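Local coordinates for beta-hexosaminidase (Neisseria gonorrhoeae, PDB 6JTJ), which hydrolyses terminal N-acetyl-beta-hexosaminides and probably releases N-acetylglucosamine from peptidoglycan fragments during cell-wall recycling, at residues C[121-133]-C[179-192]. Numbering follows the deposited sequence.
Sequences LPAMNVLGQIWDK and NRSFHRNPEAVARL. With NAG (2-acetamido-2-deoxy-beta-D-glucopyranose), chain I.
Asn125 N, in the first turn of helix 124-133, donates to Asn179 O (3.1 Å), and the axis of this helix crosses that of helix 186-192 at 115°, 10.7 Å away at closest approach. Gly128 lets the loop come close: its CA sends a C-H...O contact to Phe182 O at 3.2 Å, and a water bridges that same oxygen to Asn125 O. The Phe182 ring is held on several sides. Met124 CB lies over one face, off centre, in a CH-pi contact, Leu192 CB covers the opposite face, and Leu127 CD1 meets the edge in the ring plane. Bent at chi2 and chi3, the Met124 chain brings SD obliquely to within 3.5 Å of Phe182 CE1, a Met-aromatic contact. At the other end, Trp131 swings CG anti to its backbone N (chi1 173°), so that one indole face receives Ala188 CB, 3.7 Å from Trp131 CE2, while Leu192 CG and Arg191 CB approach obliquely. The His183 ring, projecting from the loop beside Trp131, uses both nitrogens within its plane: NE2 donates nearly straight (170°) to the syn side of Asp132 OD1 at 2.8 Å, and ND1 accepts from Asn185 N. Together these two bonds fix the ring's rotation, and the Asp132 carboxylate probably polarises the ring. Asn185 in turn N-caps helix 186-192, OD1 accepting from Glu187 N. Arg180 turns away from helix 124-133 into a salt bridge with Glu107. The contact thus joins two peripheral helices of the family 3 glycosidase domain, with only Arg180 extending to the bound N-acetylglucosamine; helix 136-155 packs against Leu127, Trp131 and Leu192, helix 369-382 against Ile130, and helix 242-249 against Val189 and Ala190, while Glu107 lies on strand 101-108.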
loop_
_atom_site.group_PDB
_atom_site.type_symbol
_atom_site.label_atom_id
_atom_site.label_comp_id
_atom_site.label_asym_id
_atom_site.label_seq_id
_atom_site.Cartn_x
_atom_site.Cartn_y
_atom_site.Cartn_z
ATOM N N LEU C 121 17.464 7.560 3.824
ATOM C CA LEU C 121 17.025 7.146 5.151
ATOM C C LEU C 121 16.637 5.671 5.166
ATOM O O LEU C 121 16.049 5.180 4.203
ATOM C CB LEU C 121 15.826 7.984 5.590
ATOM C CG LEU C 121 16.061 9.490 5.670
ATOM C CD1 LEU C 121 14.732 10.222 5.691
ATOM C CD2 LEU C 121 16.893 9.856 6.883
ATOM N N PRO C 122 16.943 4.977 6.260
ATOM C CA PRO C 122 16.574 3.592 6.349
ATOM C C PRO C 122 15.110 3.461 6.667
ATOM O O PRO C 122 14.526 4.395 7.228
ATOM C CB PRO C 122 17.380 3.100 7.552
ATOM C CG PRO C 122 17.481 4.312 8.430
ATOM C CD PRO C 122 17.699 5.421 7.450
ATOM N N ALA C 123 14.526 2.316 6.326
ATOM C CA ALA C 123 13.180 2.001 6.765
ATOM C C ALA C 123 13.169 1.883 8.303
ATOM O O ALA C 123 14.150 1.457 8.902
ATOM C CB ALA C 123 12.720 0.707 6.137
ATOM N N MET C 124 12.067 2.257 8.933
ATOM C CA MET C 124 11.992 2.206 10.393
ATOM C C MET C 124 12.169 0.815 10.989
ATOM O O MET C 124 12.635 0.684 12.119
ATOM C CB MET C 124 10.692 2.823 10.900
ATOM C CG MET C 124 10.555 4.309 10.634
ATOM S SD MET C 124 11.860 5.292 11.407
ATOM C CE MET C 124 13.052 5.434 10.086
ATOM N N ASN C 125 11.844 -0.239 10.255
ATOM C CA ASN C 125 12.039 -1.559 10.816
ATOM C C ASN C 125 13.523 -1.902 11.036
ATOM O O ASN C 125 13.828 -2.793 11.824
ATOM C CB ASN C 125 11.356 -2.655 10.000
ATOM C CG ASN C 125 12.136 -3.049 8.780
ATOM O OD1 ASN C 125 12.699 -2.211 8.075
ATOM N ND2 ASN C 125 12.162 -4.336 8.510
ATOM N N VAL C 126 14.409 -1.218 10.324
ATOM C CA VAL C 126 15.832 -1.379 10.518
ATOM C C VAL C 126 16.182 -1.024 11.960
ATOM O O VAL C 126 17.005 -1.689 12.559
ATOM C CB VAL C 126 16.638 -0.522 9.533
ATOM C CG1 VAL C 126 18.112 -0.528 9.884
ATOM C CG2 VAL C 126 16.449 -1.042 8.102
ATOM N N LEU C 127 15.509 -0.018 12.527
ATOM C CA LEU C 127 15.736 0.362 13.905
ATOM C C LEU C 127 15.230 -0.686 14.870
ATOM O O LEU C 127 15.860 -0.956 15.880
ATOM C CB LEU C 127 15.116 1.725 14.209
ATOM C CG LEU C 127 15.723 2.844 13.365
ATOM C CD1 LEU C 127 14.858 4.094 13.425
ATOM C CD2 LEU C 127 17.145 3.152 13.799
ATOM N N GLY C 128 14.124 -1.326 14.548
ATOM C CA GLY C 128 13.622 -2.440 15.345
ATOM C C GLY C 128 14.500 -3.682 15.256
ATOM O O GLY C 128 14.539 -4.486 16.182
ATOM N N GLN C 129 15.189 -3.856 14.142
ATOM C CA GLN C 129 16.133 -4.962 14.015
ATOM C C GLN C 129 17.371 -4.718 14.882
ATOM O O GLN C 129 17.913 -5.662 15.456
ATOM C CB GLN C 129 16.531 -5.166 12.551
ATOM C CG GLN C 129 15.401 -5.734 11.734
ATOM C CD GLN C 129 15.690 -5.745 10.243
ATOM O OE1 GLN C 129 16.420 -4.903 9.711
ATOM N NE2 GLN C 129 15.123 -6.720 9.561
ATOM N N ILE C 130 17.841 -3.470 14.939
ATOM C CA ILE C 130 18.924 -3.097 15.842
ATOM C C ILE C 130 18.487 -3.345 17.288
ATOM O O ILE C 130 19.256 -3.845 18.094
ATOM C CB ILE C 130 19.335 -1.628 15.670
ATOM C CG1 ILE C 130 19.985 -1.422 14.317
ATOM C CG2 ILE C 130 20.306 -1.215 16.766
ATOM C CD1 ILE C 130 20.225 0.024 13.938
ATOM N N TRP C 131 17.232 -3.046 17.604
ATOM C CA TRP C 131 16.691 -3.304 18.939
ATOM C C TRP C 131 16.823 -4.783 19.299
ATOM O O TRP C 131 17.314 -5.129 20.380
ATOM C CB TRP C 131 15.221 -2.866 18.998
ATOM C CG TRP C 131 14.459 -3.195 20.234
ATOM C CD1 TRP C 131 13.971 -4.396 20.593
ATOM C CD2 TRP C 131 14.034 -2.273 21.248
ATOM N NE1 TRP C 131 13.290 -4.305 21.784
ATOM C CE2 TRP C 131 13.327 -3.008 22.208
ATOM C CE3 TRP C 131 14.211 -0.902 21.443
ATOM C CZ2 TRP C 131 12.766 -2.425 23.332
ATOM C CZ3 TRP C 131 13.657 -0.319 22.584
ATOM C CH2 TRP C 131 12.943 -1.082 23.503
ATOM N N ASP C 132 16.363 -5.648 18.402
ATOM C CA ASP C 132 16.415 -7.083 18.631
ATOM C C ASP C 132 17.852 -7.610 18.753
ATOM O O ASP C 132 18.112 -8.475 19.561
ATOM C CB ASP C 132 15.718 -7.839 17.503
ATOM C CG ASP C 132 14.217 -7.685 17.532
ATOM O OD1 ASP C 132 13.664 -7.261 18.566
ATOM O OD2 ASP C 132 13.586 -7.992 16.511
ATOM N N LYS C 133 18.758 -7.076 17.949
ATOM C CA LYS C 133 20.101 -7.621 17.820
ATOM C C LYS C 133 21.117 -7.002 18.784
ATOM O O LYS C 133 21.858 -7.729 19.431
ATOM C CB LYS C 133 20.598 -7.425 16.392
ATOM C CG LYS C 133 21.831 -8.242 16.061
ATOM C CD LYS C 133 22.571 -7.670 14.870
ATOM C CE LYS C 133 23.809 -8.537 14.566
ATOM N NZ LYS C 133 24.859 -7.869 13.751
ATOM N N ASN C 179 7.585 -2.722 6.174
ATOM C CA ASN C 179 8.753 -2.322 6.888
ATOM C C ASN C 179 8.720 -0.849 7.407
ATOM O O ASN C 179 9.675 -0.371 7.984
ATOM C CB ASN C 179 9.991 -2.667 6.065
ATOM C CG ASN C 179 10.206 -1.708 4.896
ATOM O OD1 ASN C 179 9.504 -0.716 4.753
ATOM N ND2 ASN C 179 11.209 -1.993 4.077
ATOM N N ARG C 180 7.620 -0.143 7.208
ATOM C CA ARG C 180 7.478 1.204 7.740
ATOM C C ARG C 180 7.236 1.205 9.250
ATOM O O ARG C 180 7.365 2.256 9.885
ATOM C CB ARG C 180 6.350 1.927 7.063
ATOM C CG ARG C 180 6.591 2.157 5.564
ATOM C CD ARG C 180 5.289 2.431 4.860
ATOM N NE ARG C 180 4.736 3.705 5.287
ATOM C CZ ARG C 180 3.484 4.087 5.074
ATOM N NH1 ARG C 180 2.644 3.263 4.470
ATOM N NH2 ARG C 180 3.073 5.287 5.474
ATOM N N SER C 181 6.866 0.048 9.799
ATOM C CA SER C 181 6.677 -0.098 11.231
ATOM C C SER C 181 8.014 -0.447 11.903
ATOM O O SER C 181 8.811 -1.216 11.355
ATOM C CB SER C 181 5.652 -1.187 11.510
ATOM O OG SER C 181 5.667 -1.588 12.850
ATOM N N PHE C 182 8.249 0.141 13.084
ATOM C CA PHE C 182 9.467 -0.120 13.841
ATOM C C PHE C 182 9.592 -1.590 14.229
ATOM O O PHE C 182 10.665 -2.155 14.122
ATOM C CB PHE C 182 9.494 0.666 15.153
ATOM C CG PHE C 182 9.790 2.129 15.008
ATOM C CD1 PHE C 182 11.064 2.583 14.718
ATOM C CD2 PHE C 182 8.784 3.070 15.190
ATOM C CE1 PHE C 182 11.334 3.935 14.610
ATOM C CE2 PHE C 182 9.056 4.413 15.092
ATOM C CZ PHE C 182 10.327 4.853 14.792
ATOM N N HIS C 183 8.495 -2.188 14.678
ATOM C CA HIS C 183 8.557 -3.437 15.424
ATOM C C HIS C 183 7.149 -3.982 15.705
ATOM O O HIS C 183 6.159 -3.253 15.612
ATOM C CB HIS C 183 9.291 -3.158 16.757
ATOM C CG HIS C 183 9.949 -4.355 17.363
ATOM N ND1 HIS C 183 9.290 -5.223 18.198
ATOM C CD2 HIS C 183 11.228 -4.797 17.292
ATOM C CE1 HIS C 183 10.124 -6.165 18.595
ATOM N NE2 HIS C 183 11.304 -5.933 18.053
ATOM N N ARG C 184 7.059 -5.264 16.044
ATOM C CA ARG C 184 5.801 -5.884 16.463
ATOM C C ARG C 184 5.338 -5.429 17.851
ATOM O O ARG C 184 4.153 -5.329 18.122
ATOM C CB ARG C 184 5.980 -7.405 16.490
ATOM C CG ARG C 184 4.737 -8.179 16.881
ATOM C CD ARG C 184 5.015 -9.671 17.063
ATOM N NE ARG C 184 3.767 -10.395 17.368
ATOM C CZ ARG C 184 2.890 -10.858 16.464
ATOM N NH1 ARG C 184 3.100 -10.705 15.156
ATOM N NH2 ARG C 184 1.789 -11.493 16.876
ATOM N N ASN C 185 6.289 -5.118 18.709
ATOM C CA ASN C 185 6.050 -5.011 20.137
ATOM C C ASN C 185 5.761 -3.562 20.494
ATOM O O ASN C 185 6.583 -2.698 20.245
ATOM C CB ASN C 185 7.287 -5.506 20.915
ATOM C CG ASN C 185 7.043 -5.588 22.424
ATOM O OD1 ASN C 185 6.680 -4.607 23.068
ATOM N ND2 ASN C 185 7.236 -6.757 22.983
ATOM N N PRO C 186 4.614 -3.302 21.108
ATOM C CA PRO C 186 4.252 -1.909 21.445
ATOM C C PRO C 186 5.281 -1.147 22.273
ATOM O O PRO C 186 5.501 0.036 22.032
ATOM C CB PRO C 186 2.932 -2.057 22.208
ATOM C CG PRO C 186 2.746 -3.509 22.482
ATOM C CD PRO C 186 3.524 -4.252 21.440
ATOM N N GLU C 187 5.983 -1.824 23.176
ATOM C CA GLU C 187 7.043 -1.165 23.959
ATOM C C GLU C 187 8.216 -0.741 23.096
ATOM O O GLU C 187 8.754 0.356 23.240
ATOM C CB GLU C 187 7.551 -2.064 25.099
ATOM C CG GLU C 187 8.507 -1.291 26.057
ATOM C CD GLU C 187 7.853 -0.127 26.824
ATOM O OE1 GLU C 187 6.609 -0.095 27.012
ATOM O OE2 GLU C 187 8.603 0.781 27.256
ATOM N N ALA C 188 8.641 -1.618 22.201
ATOM C CA ALA C 188 9.717 -1.255 21.280
ATOM C C ALA C 188 9.288 -0.081 20.383
ATOM O O ALA C 188 10.053 0.860 20.152
ATOM C CB ALA C 188 10.106 -2.454 20.426
ATOM N N VAL C 189 8.062 -0.143 19.884
ATOM C CA VAL C 189 7.579 0.923 18.987
ATOM C C VAL C 189 7.579 2.262 19.726
ATOM O O VAL C 189 8.111 3.249 19.238
ATOM C CB VAL C 189 6.186 0.606 18.422
ATOM C CG1 VAL C 189 5.609 1.819 17.684
ATOM C CG2 VAL C 189 6.259 -0.594 17.488
ATOM N N ALA C 190 7.017 2.269 20.920
ATOM C CA ALA C 190 6.909 3.499 21.717
ATOM C C ALA C 190 8.262 4.081 21.999
ATOM O O ALA C 190 8.511 5.263 21.763
ATOM C CB ALA C 190 6.166 3.235 23.025
ATOM N N ARG C 191 9.189 3.248 22.439
ATOM C CA ARG C 191 10.509 3.763 22.806
ATOM C C ARG C 191 11.326 4.221 21.598
ATOM O O ARG C 191 11.983 5.264 21.654
ATOM C CB ARG C 191 11.268 2.736 23.660
ATOM C CG ARG C 191 10.532 2.440 25.006
ATOM C CD ARG C 191 11.240 3.106 26.174
ATOM N NE ARG C 191 11.518 4.532 26.056
ATOM C CZ ARG C 191 10.826 5.544 26.591
ATOM N NH1 ARG C 191 9.696 5.353 27.254
ATOM N NH2 ARG C 191 11.295 6.786 26.436
ATOM N N LEU C 192 11.273 3.483 20.486
ATOM C CA LEU C 192 11.987 3.937 19.293
ATOM C C LEU C 192 11.383 5.223 18.765
ATOM O O LEU C 192 12.091 6.130 18.323
ATOM C CB LEU C 192 11.984 2.847 18.216
ATOM C CG LEU C 192 12.793 1.612 18.637
ATOM C CD1 LEU C 192 12.488 0.416 17.746
ATOM C CD2 LEU C 192 14.280 1.948 18.599
HETATM C C1 NAG I . -1.726 8.448 3.391
HETATM C C2 NAG I . -0.584 7.605 3.978
HETATM C C3 NAG I . 0.130 8.372 5.065
HETATM C C4 NAG I . 0.535 9.762 4.576
HETATM C C5 NAG I . -0.673 10.555 4.119
HETATM C C6 NAG I . -0.250 11.870 3.457
HETATM C C7 NAG I . -0.524 5.142 4.418
HETATM C C8 NAG I . 0.655 5.074 3.542
HETATM N N2 NAG I . -1.047 6.366 4.555
HETATM O O1 NAG I . -2.065 7.988 2.096
HETATM O O3 NAG I . 1.248 7.623 5.485
HETATM O O4 NAG I . 1.235 10.475 5.563
HETATM O O5 NAG I . -1.374 9.802 3.152
HETATM O O6 NAG I . 0.510 11.680 2.274
HETATM O O7 NAG I . -0.988 4.111 4.935
HETATM O O HOH W 1 11.624 -4.512 13.339
#